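Local coordinates for ethanolamine utilization protein EutJ (Carboxydothermus hydrogenoformans Z-2901, PDB 3H1Q) that binds ATP in an actin-like nucleotide-binding fold and probably serves in the utilization of ethanolamine, at residues A[172-177]-A[191-196]; A[197-202]-A[238-243]; A[208-213]-A[244-249]. One frame throughout, in Å; residues are numbered along the deposited sequence.

Interaction 1: residues A[172-177]-A[191-196]; sequences THLSLV and TIKKDF. With ATP (adenosine-5'-triphosphate), chain C.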
loop_
_atom_site.group_PDB
_atom_site.type_symbol
_atom_site.label_atom_id
_atom_site.label_comp_id
_atom_site.label_asym_id
_atom_site.label_seq_id
_atom_site.Cartn_x
_atom_site.Cartn_y
_atom_site.Cartn_z
ATOM N N THR A 172 -5.377 9.707 -6.523
ATOM C CA THR A 172 -6.416 10.701 -6.370
ATOM C C THR A 172 -6.455 11.620 -7.568
ATOM O O THR A 172 -7.516 11.951 -8.063
ATOM C CB THR A 172 -6.252 11.484 -5.064
ATOM O OG1 THR A 172 -5.645 10.636 -4.078
ATOM C CG2 THR A 172 -7.613 11.960 -4.566
ATOM N N HIS A 173 -5.279 12.008 -8.038
ATOM C CA HIS A 173 -5.172 12.850 -9.198
ATOM C C HIS A 173 -5.858 12.130 -10.323
ATOM O O HIS A 173 -6.741 12.695 -10.940
ATOM C CB HIS A 173 -3.712 13.118 -9.506
ATOM C CG HIS A 173 -2.958 13.670 -8.335
ATOM N ND1 HIS A 173 -2.033 12.928 -7.625
ATOM C CD2 HIS A 173 -3.027 14.878 -7.719
ATOM C CE1 HIS A 173 -1.549 13.666 -6.637
ATOM N NE2 HIS A 173 -2.133 14.851 -6.674
ATOM N N LEU A 174 -5.501 10.861 -10.544
ATOM C CA LEU A 174 -6.258 10.020 -11.462
ATOM C C LEU A 174 -7.762 10.218 -11.288
ATOM O O LEU A 174 -8.454 10.598 -12.239
ATOM C CB LEU A 174 -5.953 8.529 -11.286
ATOM C CG LEU A 174 -4.571 7.885 -11.274
ATOM C CD1 LEU A 174 -4.760 6.414 -11.048
ATOM C CD2 LEU A 174 -3.856 8.083 -12.551
ATOM N N SER A 175 -8.274 9.954 -10.086
ATOM C CA SER A 175 -9.727 10.031 -9.850
ATOM C C SER A 175 -10.248 11.443 -10.100
ATOM O O SER A 175 -11.353 11.616 -10.630
ATOM C CB SER A 175 -10.082 9.585 -8.433
ATOM O OG SER A 175 -9.341 8.429 -8.071
ATOM N N LEU A 176 -9.435 12.427 -9.706
ATOM C CA LEU A 176 -9.678 13.823 -9.955
ATOM C C LEU A 176 -9.609 14.129 -11.455
ATOM O O LEU A 176 -10.556 14.711 -12.010
ATOM C CB LEU A 176 -8.662 14.689 -9.187
ATOM C CG LEU A 176 -8.926 14.983 -7.696
ATOM C CD1 LEU A 176 -7.741 15.646 -6.986
ATOM C CD2 LEU A 176 -10.172 15.824 -7.527
ATOM N N VAL A 177 -8.501 13.739 -12.108
ATOM C CA VAL A 177 -8.323 13.937 -13.548
ATOM C C VAL A 177 -9.501 13.304 -14.281
ATOM O O VAL A 177 -9.955 13.812 -15.292
ATOM C CB VAL A 177 -6.992 13.376 -14.030
ATOM N N THR A 191 -16.007 5.780 -7.189
ATOM C CA THR A 191 -16.818 4.588 -7.390
ATOM C C THR A 191 -16.557 4.011 -8.791
ATOM O O THR A 191 -16.261 2.829 -8.896
ATOM C CB THR A 191 -18.290 4.875 -7.163
ATOM N N ILE A 192 -16.601 4.838 -9.846
ATOM C CA ILE A 192 -16.223 4.395 -11.216
ATOM C C ILE A 192 -14.802 3.835 -11.276
ATOM O O ILE A 192 -14.612 2.646 -11.500
ATOM C CB ILE A 192 -16.355 5.508 -12.337
ATOM C CG1 ILE A 192 -17.734 6.197 -12.365
ATOM C CG2 ILE A 192 -16.019 4.933 -13.705
ATOM C CD1 ILE A 192 -18.941 5.261 -12.327
ATOM N N LYS A 193 -13.804 4.678 -11.080
ATOM C CA LYS A 193 -12.432 4.222 -11.146
ATOM C C LYS A 193 -12.251 2.843 -10.542
ATOM O O LYS A 193 -11.443 2.055 -11.015
ATOM C CB LYS A 193 -11.525 5.201 -10.427
ATOM C CG LYS A 193 -10.058 4.860 -10.459
ATOM C CD LYS A 193 -9.288 5.967 -9.780
ATOM C CE LYS A 193 -7.867 5.573 -9.455
ATOM N NZ LYS A 193 -7.651 5.495 -7.979
ATOM N N LYS A 194 -12.996 2.542 -9.491
ATOM C CA LYS A 194 -12.708 1.325 -8.740
ATOM C C LYS A 194 -13.377 0.062 -9.290
ATOM O O LYS A 194 -12.787 -1.034 -9.244
ATOM C CB LYS A 194 -12.945 1.524 -7.229
ATOM C CG LYS A 194 -11.680 2.032 -6.493
ATOM C CD LYS A 194 -11.806 1.984 -4.997
ATOM C CE LYS A 194 -13.028 2.729 -4.526
ATOM N NZ LYS A 194 -13.223 2.452 -3.101
ATOM N N ASP A 195 -14.612 0.238 -9.783
ATOM C CA ASP A 195 -15.333 -0.741 -10.611
ATOM C C ASP A 195 -14.398 -1.257 -11.712
ATOM O O ASP A 195 -13.841 -0.464 -12.484
ATOM C CB ASP A 195 -16.561 -0.057 -11.238
ATOM C CG ASP A 195 -17.421 -1.007 -12.055
ATOM O OD1 ASP A 195 -16.870 -1.775 -12.871
ATOM O OD2 ASP A 195 -18.663 -0.981 -11.890
ATOM N N PHE A 196 -14.213 -2.572 -11.780
ATOM C CA PHE A 196 -13.325 -3.139 -12.784
ATOM C C PHE A 196 -13.885 -3.150 -14.202
ATOM O O PHE A 196 -13.120 -3.113 -15.162
ATOM C CB PHE A 196 -12.898 -4.519 -12.385
ATOM C CG PHE A 196 -11.715 -4.539 -11.490
ATOM C CD1 PHE A 196 -10.435 -4.543 -12.020
ATOM C CD2 PHE A 196 -11.874 -4.577 -10.111
ATOM C CE1 PHE A 196 -9.329 -4.587 -11.192
ATOM C CE2 PHE A 196 -10.765 -4.618 -9.265
ATOM C CZ PHE A 196 -9.498 -4.622 -9.801
HETATM P PG ATP C . -0.073 3.585 1.010
HETATM O O1G ATP C . -0.951 2.373 1.285
HETATM O O2G ATP C . 0.534 3.597 -0.366
HETATM O O3G ATP C . 1.016 3.797 2.054
HETATM P PB ATP C . -2.622 4.690 0.689
HETATM O O1B ATP C . -3.355 5.982 0.578
HETATM O O2B ATP C . -3.215 3.677 1.630
HETATM O O3B ATP C . -1.052 4.871 0.972
HETATM P PA ATP C . -2.899 2.644 -1.429
HETATM O O1A ATP C . -3.709 1.826 -0.466
HETATM O O2A ATP C . -1.571 2.100 -1.891
HETATM O O3A ATP C . -2.553 4.106 -0.819
HETATM O "O5'" ATP C . -3.819 3.082 -2.667
HETATM C "C5'" ATP C . -5.023 3.822 -2.573
HETATM C "C4'" ATP C . -5.356 4.155 -4.011
HETATM O "O4'" ATP C . -5.489 2.938 -4.753
HETATM C "C3'" ATP C . -6.686 4.860 -4.125
HETATM O "O3'" ATP C . -6.591 5.990 -4.999
HETATM C "C2'" ATP C . -7.597 3.870 -4.800
HETATM O "O2'" ATP C . -8.533 4.520 -5.652
HETATM C "C1'" ATP C . -6.654 2.966 -5.573
HETATM N N9 ATP C . -7.441 1.712 -5.831
HETATM C C8 ATP C . -7.922 0.823 -4.934
HETATM N N7 ATP C . -8.669 -0.146 -5.531
HETATM C C5 ATP C . -8.697 0.112 -6.850
HETATM C C6 ATP C . -9.290 -0.504 -8.070
HETATM N N6 ATP C . -10.028 -1.636 -8.009
HETATM N N1 ATP C . -9.064 0.101 -9.265
HETATM C C2 ATP C . -8.336 1.225 -9.390
HETATM N N3 ATP C . -7.759 1.832 -8.331
HETATM C C4 ATP C . -7.897 1.342 -7.050
#
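Lys193 runs between Leu174 and Ser175 to reach the ribose of ATP, joining two neighbouring helices, 171-182 and 186-194, in the nucleotide cleft of an actin-like ATPase fold. The two segments come nearest at Ser175 and Lys193, and this one lysine carries the whole contact from its side. Its CG lies anti to the backbone N (chi1 -178°), and the chain stays extended until a bend at chi4 (-113°) turns the amino group to the sugar. There Lys193 NZ donates a hydrogen bond of 2.7 Å to ATP O2'.

The methylenes are held from two sides. Leu174 crosses the lysine chain at about a right angle, and its CD1 methyl touches Lys193 CE at 3.6 Å. Ser175 brings OG to 3.0 Å from Lys193 CD. That hydroxyl belongs chiefly to Glu190, whose OE1 it is hydrogen-bonded to, while the other oxygen of the same carboxylate bonds to ATP. Ser175, also bonded to the carbonyl of Gly171, is thus in the second shell and probably steadies Glu190, and a weak bond from Lys193 NZ to that same carbonyl gives the amino group another hold.

Beyond Lys193 the chain closes on the base. Lys194 lays its aliphatic part against the purine, CG lying 3.6 Å from ATP C5, and a kink at chi3 (-55°) carries its ammonium away to a cation-pi contact with Trp58. Asp195 then leaves the helical conformation, and the chain passes the exocyclic amine of adenine. ATP N6 sits 3.1 Å from Lys194 O, and it meets the Phe196 ring obliquely, 3.3 Å from CE2.

Interaction 2: residues A[197-202]-A[238-243]; sequences SRHREI and YLTGFS. With ATP (adenosine-5'-triphosphate), chain C.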
loop_
_atom_site.group_PDB
_atom_site.type_symbol
_atom_site.label_atom_id
_atom_site.label_comp_id
_atom_site.label_asym_id
_atom_site.label_seq_id
_atom_site.Cartn_x
_atom_site.Cartn_y
_atom_site.Cartn_z
ATOM N N SER A 197 -15.213 -3.197 -14.325
ATOM C CA SER A 197 -15.912 -3.078 -15.617
ATOM C C SER A 197 -15.430 -1.866 -16.435
ATOM O O SER A 197 -15.162 -1.968 -17.650
ATOM C CB SER A 197 -17.442 -3.011 -15.398
ATOM N N ARG A 198 -15.280 -0.732 -15.755
ATOM C CA ARG A 198 -15.006 0.519 -16.429
ATOM C C ARG A 198 -13.534 0.797 -16.775
ATOM O O ARG A 198 -13.277 1.727 -17.522
ATOM C CB ARG A 198 -15.594 1.682 -15.631
ATOM C CG ARG A 198 -16.810 1.328 -14.782
ATOM C CD ARG A 198 -18.134 1.412 -15.561
ATOM N NE ARG A 198 -18.236 2.621 -16.395
ATOM C CZ ARG A 198 -18.999 3.690 -16.136
ATOM N NH1 ARG A 198 -19.770 3.740 -15.053
ATOM N NH2 ARG A 198 -18.989 4.725 -16.973
ATOM N N HIS A 199 -12.566 0.032 -16.261
ATOM C CA HIS A 199 -11.143 0.343 -16.560
ATOM C C HIS A 199 -10.903 0.485 -18.046
ATOM O O HIS A 199 -10.169 1.361 -18.480
ATOM C CB HIS A 199 -10.171 -0.721 -16.063
ATOM C CG HIS A 199 -10.156 -0.907 -14.584
ATOM N ND1 HIS A 199 -9.035 -1.332 -13.909
ATOM C CD2 HIS A 199 -11.126 -0.745 -13.652
ATOM C CE1 HIS A 199 -9.315 -1.423 -12.621
ATOM N NE2 HIS A 199 -10.580 -1.079 -12.438
ATOM N N ARG A 200 -11.515 -0.404 -18.824
ATOM C CA ARG A 200 -11.381 -0.369 -20.267
ATOM C C ARG A 200 -11.684 1.034 -20.787
ATOM O O ARG A 200 -10.861 1.631 -21.473
ATOM C CB ARG A 200 -12.277 -1.430 -20.920
ATOM C CG ARG A 200 -11.707 -2.872 -20.812
ATOM C CD ARG A 200 -12.653 -3.980 -21.368
ATOM N NE ARG A 200 -12.584 -5.174 -20.518
ATOM C CZ ARG A 200 -12.097 -6.368 -20.873
ATOM N NH1 ARG A 200 -11.649 -6.597 -22.109
ATOM N NH2 ARG A 200 -12.079 -7.359 -19.980
ATOM N N GLU A 201 -12.841 1.568 -20.397
ATOM C CA GLU A 201 -13.317 2.853 -20.886
ATOM C C GLU A 201 -12.883 4.078 -20.084
ATOM O O GLU A 201 -13.074 5.195 -20.553
ATOM C CB GLU A 201 -14.836 2.829 -21.036
ATOM C CG GLU A 201 -15.611 2.717 -19.748
ATOM C CD GLU A 201 -16.522 3.908 -19.517
ATOM O OE1 GLU A 201 -16.017 5.019 -19.241
ATOM O OE2 GLU A 201 -17.759 3.729 -19.603
ATOM N N ILE A 202 -12.324 3.887 -18.885
ATOM C CA ILE A 202 -11.845 5.001 -18.051
ATOM C C ILE A 202 -10.375 5.241 -18.374
ATOM O O ILE A 202 -9.760 6.178 -17.886
ATOM C CB ILE A 202 -12.037 4.680 -16.557
ATOM N N TYR A 238 -3.966 -0.926 -9.425
ATOM C CA TYR A 238 -5.093 -1.836 -9.581
ATOM C C TYR A 238 -5.793 -1.602 -10.917
ATOM O O TYR A 238 -6.817 -2.211 -11.219
ATOM C CB TYR A 238 -6.107 -1.592 -8.464
ATOM C CG TYR A 238 -6.199 -2.664 -7.402
ATOM C CD1 TYR A 238 -6.260 -4.018 -7.742
ATOM C CD2 TYR A 238 -6.274 -2.320 -6.052
ATOM C CE1 TYR A 238 -6.363 -5.004 -6.752
ATOM C CE2 TYR A 238 -6.372 -3.295 -5.055
ATOM C CZ TYR A 238 -6.426 -4.627 -5.410
ATOM O OH TYR A 238 -6.532 -5.578 -4.425
ATOM N N LEU A 239 -5.272 -0.676 -11.709
ATOM C CA LEU A 239 -5.879 -0.385 -13.002
ATOM C C LEU A 239 -5.390 -1.458 -13.962
ATOM O O LEU A 239 -4.182 -1.644 -14.123
ATOM C CB LEU A 239 -5.499 1.025 -13.474
ATOM C CG LEU A 239 -6.618 1.743 -14.233
ATOM C CD1 LEU A 239 -7.914 1.779 -13.418
ATOM C CD2 LEU A 239 -6.215 3.142 -14.609
ATOM N N THR A 240 -6.309 -2.212 -14.550
ATOM C CA THR A 240 -5.866 -3.238 -15.495
ATOM C C THR A 240 -5.162 -2.569 -16.673
ATOM O O THR A 240 -5.627 -1.544 -17.218
ATOM C CB THR A 240 -6.970 -4.212 -15.959
ATOM O OG1 THR A 240 -8.238 -3.557 -15.919
ATOM C CG2 THR A 240 -7.017 -5.401 -15.034
ATOM N N GLY A 241 -4.006 -3.136 -17.007
ATOM C CA GLY A 241 -3.181 -2.606 -18.065
ATOM C C GLY A 241 -2.307 -1.478 -17.584
ATOM O O GLY A 241 -1.389 -1.063 -18.303
ATOM N N PHE A 242 -2.583 -0.976 -16.378
ATOM C CA PHE A 242 -1.681 -0.019 -15.746
ATOM C C PHE A 242 -0.254 -0.495 -15.942
ATOM O O PHE A 242 0.604 0.283 -16.341
ATOM C CB PHE A 242 -1.947 0.134 -14.244
ATOM C CG PHE A 242 -1.063 1.164 -13.566
ATOM C CD1 PHE A 242 -1.562 2.412 -13.239
ATOM C CD2 PHE A 242 0.265 0.875 -13.246
ATOM C CE1 PHE A 242 -0.754 3.363 -12.611
ATOM C CE2 PHE A 242 1.078 1.821 -12.619
ATOM C CZ PHE A 242 0.573 3.065 -12.308
ATOM N N SER A 243 -0.004 -1.772 -15.670
ATOM C CA SER A 243 1.318 -2.346 -15.899
ATOM C C SER A 243 1.852 -2.022 -17.293
ATOM O O SER A 243 3.000 -1.594 -17.438
ATOM C CB SER A 243 1.286 -3.859 -15.727
ATOM O OG SER A 243 2.603 -4.361 -15.825
HETATM P PG ATP C . -0.073 3.585 1.010
HETATM O O1G ATP C . -0.951 2.373 1.285
HETATM O O2G ATP C . 0.534 3.597 -0.366
HETATM O O3G ATP C . 1.016 3.797 2.054
HETATM P PB ATP C . -2.622 4.690 0.689
HETATM O O1B ATP C . -3.355 5.982 0.578
HETATM O O2B ATP C . -3.215 3.677 1.630
HETATM O O3B ATP C . -1.052 4.871 0.972
HETATM P PA ATP C . -2.899 2.644 -1.429
HETATM O O1A ATP C . -3.709 1.826 -0.466
HETATM O O2A ATP C . -1.571 2.100 -1.891
HETATM O O3A ATP C . -2.553 4.106 -0.819
HETATM O "O5'" ATP C . -3.819 3.082 -2.667
HETATM C "C5'" ATP C . -5.023 3.822 -2.573
HETATM C "C4'" ATP C . -5.356 4.155 -4.011
HETATM O "O4'" ATP C . -5.489 2.938 -4.753
HETATM C "C3'" ATP C . -6.686 4.860 -4.125
HETATM O "O3'" ATP C . -6.591 5.990 -4.999
HETATM C "C2'" ATP C . -7.597 3.870 -4.800
HETATM O "O2'" ATP C . -8.533 4.520 -5.652
HETATM C "C1'" ATP C . -6.654 2.966 -5.573
HETATM N N9 ATP C . -7.441 1.712 -5.831
HETATM C C8 ATP C . -7.922 0.823 -4.934
HETATM N N7 ATP C . -8.669 -0.146 -5.531
HETATM C C5 ATP C . -8.697 0.112 -6.850
HETATM C C6 ATP C . -9.290 -0.504 -8.070
HETATM N N6 ATP C . -10.028 -1.636 -8.009
HETATM N N1 ATP C . -9.064 0.101 -9.265
HETATM C C2 ATP C . -8.336 1.225 -9.390
HETATM N N3 ATP C . -7.759 1.832 -8.331
HETATM C C4 ATP C . -7.897 1.342 -7.050
#
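His199, near the start of helix 199-220, plugs its imidazole into the loop 238-241 that leads to helix 242-250, and the two pieces together form part of the adenine end of the ATP pocket. The side chain begins at CB, which has Thr240 OG1 3.4 Å away. CG, turned anti to the carbonyl carbon (chi1 -63°), aims the imidazole across the gap to the loop, at about a right angle to the threonine side chain.

Along one edge, ND1 accepts a hydrogen bond from Thr240 N at 2.9 Å. The bond is nearly straight (165°) and its donor lies within 3° of the ring plane. Next comes CE1, with Tyr238 O facing it at the edge, 3.0 Å away. At the far end, NE2 lies 3.7 Å from ATP N1, whose approach to the ring is oblique. One face is taken by Leu239: its CD1 methyl makes a CH-pi contact 3.6 Å from the ring centroid, displaced toward the rim, and lies 3.7 Å from His199 CG and 4.1 Å from CD2. Phe196 stacks on the imidazole as well.

The same loop reaches the nucleotide directly. Tyr238 CB lies 3.4 Å from ATP C6, and the ring beyond it brings CD2 near ATP N7, while its hydroxyl is tied to His259. Leu239 to Phe242 form a type II turn, with Gly241 at the N-cap of helix 242-250.

Replacing His199 by a leucine would probably leave Thr240 N without its acceptor and the loop less firmly fixed beside adenine. Since ND1 is the acceptor of this bond, a neutral imidazole would be likely to carry its hydrogen on NE2, the nitrogen nearer the nucleotide.

Interaction 3: residues A[208-213]-A[244-249]; sequences PVIEKM and EEFSRF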
loop_
_atom_site.group_PDB
_atom_site.type_symbol
_atom_site.label_atom_id
_atom_site.label_comp_id
_atom_site.label_asym_id
_atom_site.label_seq_id
_atom_site.Cartn_x
_atom_site.Cartn_y
_atom_site.Cartn_z
ATOM N N PRO A 208 -2.917 10.288 -19.235
ATOM C CA PRO A 208 -2.024 11.441 -19.075
ATOM C C PRO A 208 -1.290 11.492 -17.731
ATOM O O PRO A 208 -0.075 11.734 -17.695
ATOM C CB PRO A 208 -2.970 12.644 -19.207
ATOM C CG PRO A 208 -4.354 12.089 -19.371
ATOM C CD PRO A 208 -4.196 10.699 -19.841
ATOM N N VAL A 209 -2.026 11.242 -16.644
ATOM C CA VAL A 209 -1.455 11.184 -15.294
ATOM C C VAL A 209 -0.362 10.104 -15.181
ATOM O O VAL A 209 0.708 10.365 -14.591
ATOM C CB VAL A 209 -2.549 10.951 -14.218
ATOM C CG1 VAL A 209 -2.118 11.523 -12.880
ATOM C CG2 VAL A 209 -3.889 11.543 -14.660
ATOM N N ILE A 210 -0.639 8.919 -15.758
ATOM C CA ILE A 210 0.311 7.789 -15.783
ATOM C C ILE A 210 1.597 8.147 -16.537
ATOM O O ILE A 210 2.701 7.795 -16.093
ATOM C CB ILE A 210 -0.288 6.501 -16.431
ATOM C CG1 ILE A 210 -1.785 6.350 -16.121
ATOM C CG2 ILE A 210 0.566 5.237 -16.089
ATOM C CD1 ILE A 210 -2.130 5.268 -15.148
ATOM N N GLU A 211 1.451 8.841 -17.669
ATOM C CA GLU A 211 2.607 9.311 -18.434
ATOM C C GLU A 211 3.517 10.085 -17.489
ATOM O O GLU A 211 4.683 9.708 -17.275
ATOM C CB GLU A 211 2.187 10.224 -19.607
ATOM C CG GLU A 211 1.054 9.692 -20.531
ATOM C CD GLU A 211 0.803 10.541 -21.803
ATOM O OE1 GLU A 211 1.698 11.313 -22.220
ATOM O OE2 GLU A 211 -0.303 10.424 -22.386
ATOM N N LYS A 212 2.936 11.146 -16.913
ATOM C CA LYS A 212 3.566 12.019 -15.919
ATOM C C LYS A 212 4.272 11.225 -14.829
ATOM O O LYS A 212 5.472 11.419 -14.565
ATOM C CB LYS A 212 2.500 12.925 -15.288
ATOM C CG LYS A 212 3.008 13.784 -14.131
ATOM C CD LYS A 212 1.864 14.458 -13.355
ATOM C CE LYS A 212 2.431 15.397 -12.290
ATOM N NZ LYS A 212 1.867 16.795 -12.351
HETATM N N MSE A 213 3.504 10.335 -14.208
HETATM C CA MSE A 213 4.009 9.469 -13.162
HETATM C C MSE A 213 5.313 8.788 -13.567
HETATM O O MSE A 213 6.359 8.986 -12.924
HETATM C CB MSE A 213 2.944 8.446 -12.795
HETATM C CG MSE A 213 1.756 9.091 -12.093
HETATM SE SE MSE A 213 0.478 7.830 -11.290
HETATM C CE MSE A 213 -0.795 9.112 -10.571
ATOM N N GLU A 244 1.017 -2.236 -18.314
ATOM C CA GLU A 244 1.419 -2.022 -19.698
ATOM C C GLU A 244 1.636 -0.531 -19.939
ATOM O O GLU A 244 2.769 -0.105 -20.202
ATOM C CB GLU A 244 0.388 -2.600 -20.655
ATOM N N GLU A 245 0.565 0.254 -19.803
ATOM C CA GLU A 245 0.628 1.707 -20.014
ATOM C C GLU A 245 1.874 2.335 -19.332
ATOM O O GLU A 245 2.678 3.018 -19.966
ATOM C CB GLU A 245 -0.668 2.364 -19.566
ATOM N N PHE A 246 2.061 2.050 -18.053
ATOM C CA PHE A 246 3.250 2.484 -17.331
ATOM C C PHE A 246 4.531 1.840 -17.894
ATOM O O PHE A 246 5.524 2.529 -18.116
ATOM C CB PHE A 246 3.082 2.170 -15.846
ATOM C CG PHE A 246 4.038 2.887 -14.943
ATOM C CD1 PHE A 246 3.644 4.038 -14.269
ATOM C CD2 PHE A 246 5.314 2.390 -14.715
ATOM C CE1 PHE A 246 4.527 4.704 -13.380
ATOM C CE2 PHE A 246 6.196 3.041 -13.836
ATOM C CZ PHE A 246 5.803 4.200 -13.167
ATOM N N SER A 247 4.523 0.533 -18.138
ATOM C CA SER A 247 5.743 -0.112 -18.613
ATOM C C SER A 247 6.285 0.599 -19.870
ATOM O O SER A 247 7.500 0.629 -20.078
ATOM C CB SER A 247 5.529 -1.582 -18.849
ATOM N N ARG A 248 5.394 1.201 -20.671
ATOM C CA ARG A 248 5.806 1.980 -21.853
ATOM C C ARG A 248 6.503 3.272 -21.454
ATOM O O ARG A 248 7.734 3.360 -21.553
ATOM C CB ARG A 248 4.627 2.275 -22.793
ATOM N N PHE A 249 5.725 4.249 -20.972
ATOM C CA PHE A 249 6.218 5.615 -20.749
ATOM C C PHE A 249 7.495 5.677 -19.953
ATOM O O PHE A 249 8.275 6.611 -20.100
ATOM C CB PHE A 249 5.171 6.482 -20.075
ATOM C CG PHE A 249 3.901 6.569 -20.834
ATOM C CD1 PHE A 249 3.811 7.346 -21.978
ATOM C CD2 PHE A 249 2.779 5.876 -20.405
ATOM C CE1 PHE A 249 2.609 7.432 -22.702
ATOM C CE2 PHE A 249 1.562 5.949 -21.115
ATOM C CZ PHE A 249 1.480 6.729 -22.269
#
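Two helices of the FtsA-like region of this actin-like fold, 199-220 and 242-250, pack here through Ile210, Glu211 and Met213 on one and Phe246 and Phe249 on the other. The short segments run in roughly the same direction, their axes 8.8 Å apart at closest and crossing at -44°, and what joins them is apolar surface and one aromatic face.

On the buried side, Phe246 has CG anti to its backbone N (chi1 -164°), which swings the ring back toward helix 199-220. Its edge does the touching there: Phe246 CD1 meets the methyl CG2 of Ile210 at 3.8 Å, and the next ring atom, CE1, lies 4.1 Å from CB of Met213. That methionine is modelled as selenomethionine, and its extended chain leads onward to Leu174 of helix 171-182. Phe246 also meets the ring of Phe242 in its own helix and touches Val254 in the loop that follows.

Nearer the surface the contact changes character. Phe249 turns one face to Glu211, and Arg207 and Ala214 also touch it. The Glu211 methylene, not its charge, makes the CH-pi contact, CG standing over the face toward the rim. Farther along this extended side chain the carboxylate lies almost parallel to the ring, the planes 6° apart, with OE1 4.0 Å from Phe249 CE1.

How the interactions relate
The three contacts lie within the FtsA-like part of the chain, on neighbouring helices. Interaction 1 closes before the others open, whereas the segments of interactions 2 and 3 alternate, because both join helix 199-220 to helix 242-250 or the loop before it. Their centres are about 13 Å apart; interaction 1 lies about 10 Å from interaction 2 and about 16 Å from interaction 3. Both 1 and 2 touch ATP, interaction 1 at ribose and base, interaction 2 at the base, and so line the adenosine end of the pocket. Interaction 3 joins the helices farther from it, reaching interaction 1 through Val209 and Met213 on Leu174, and interaction 2 through Ile210 on Phe242.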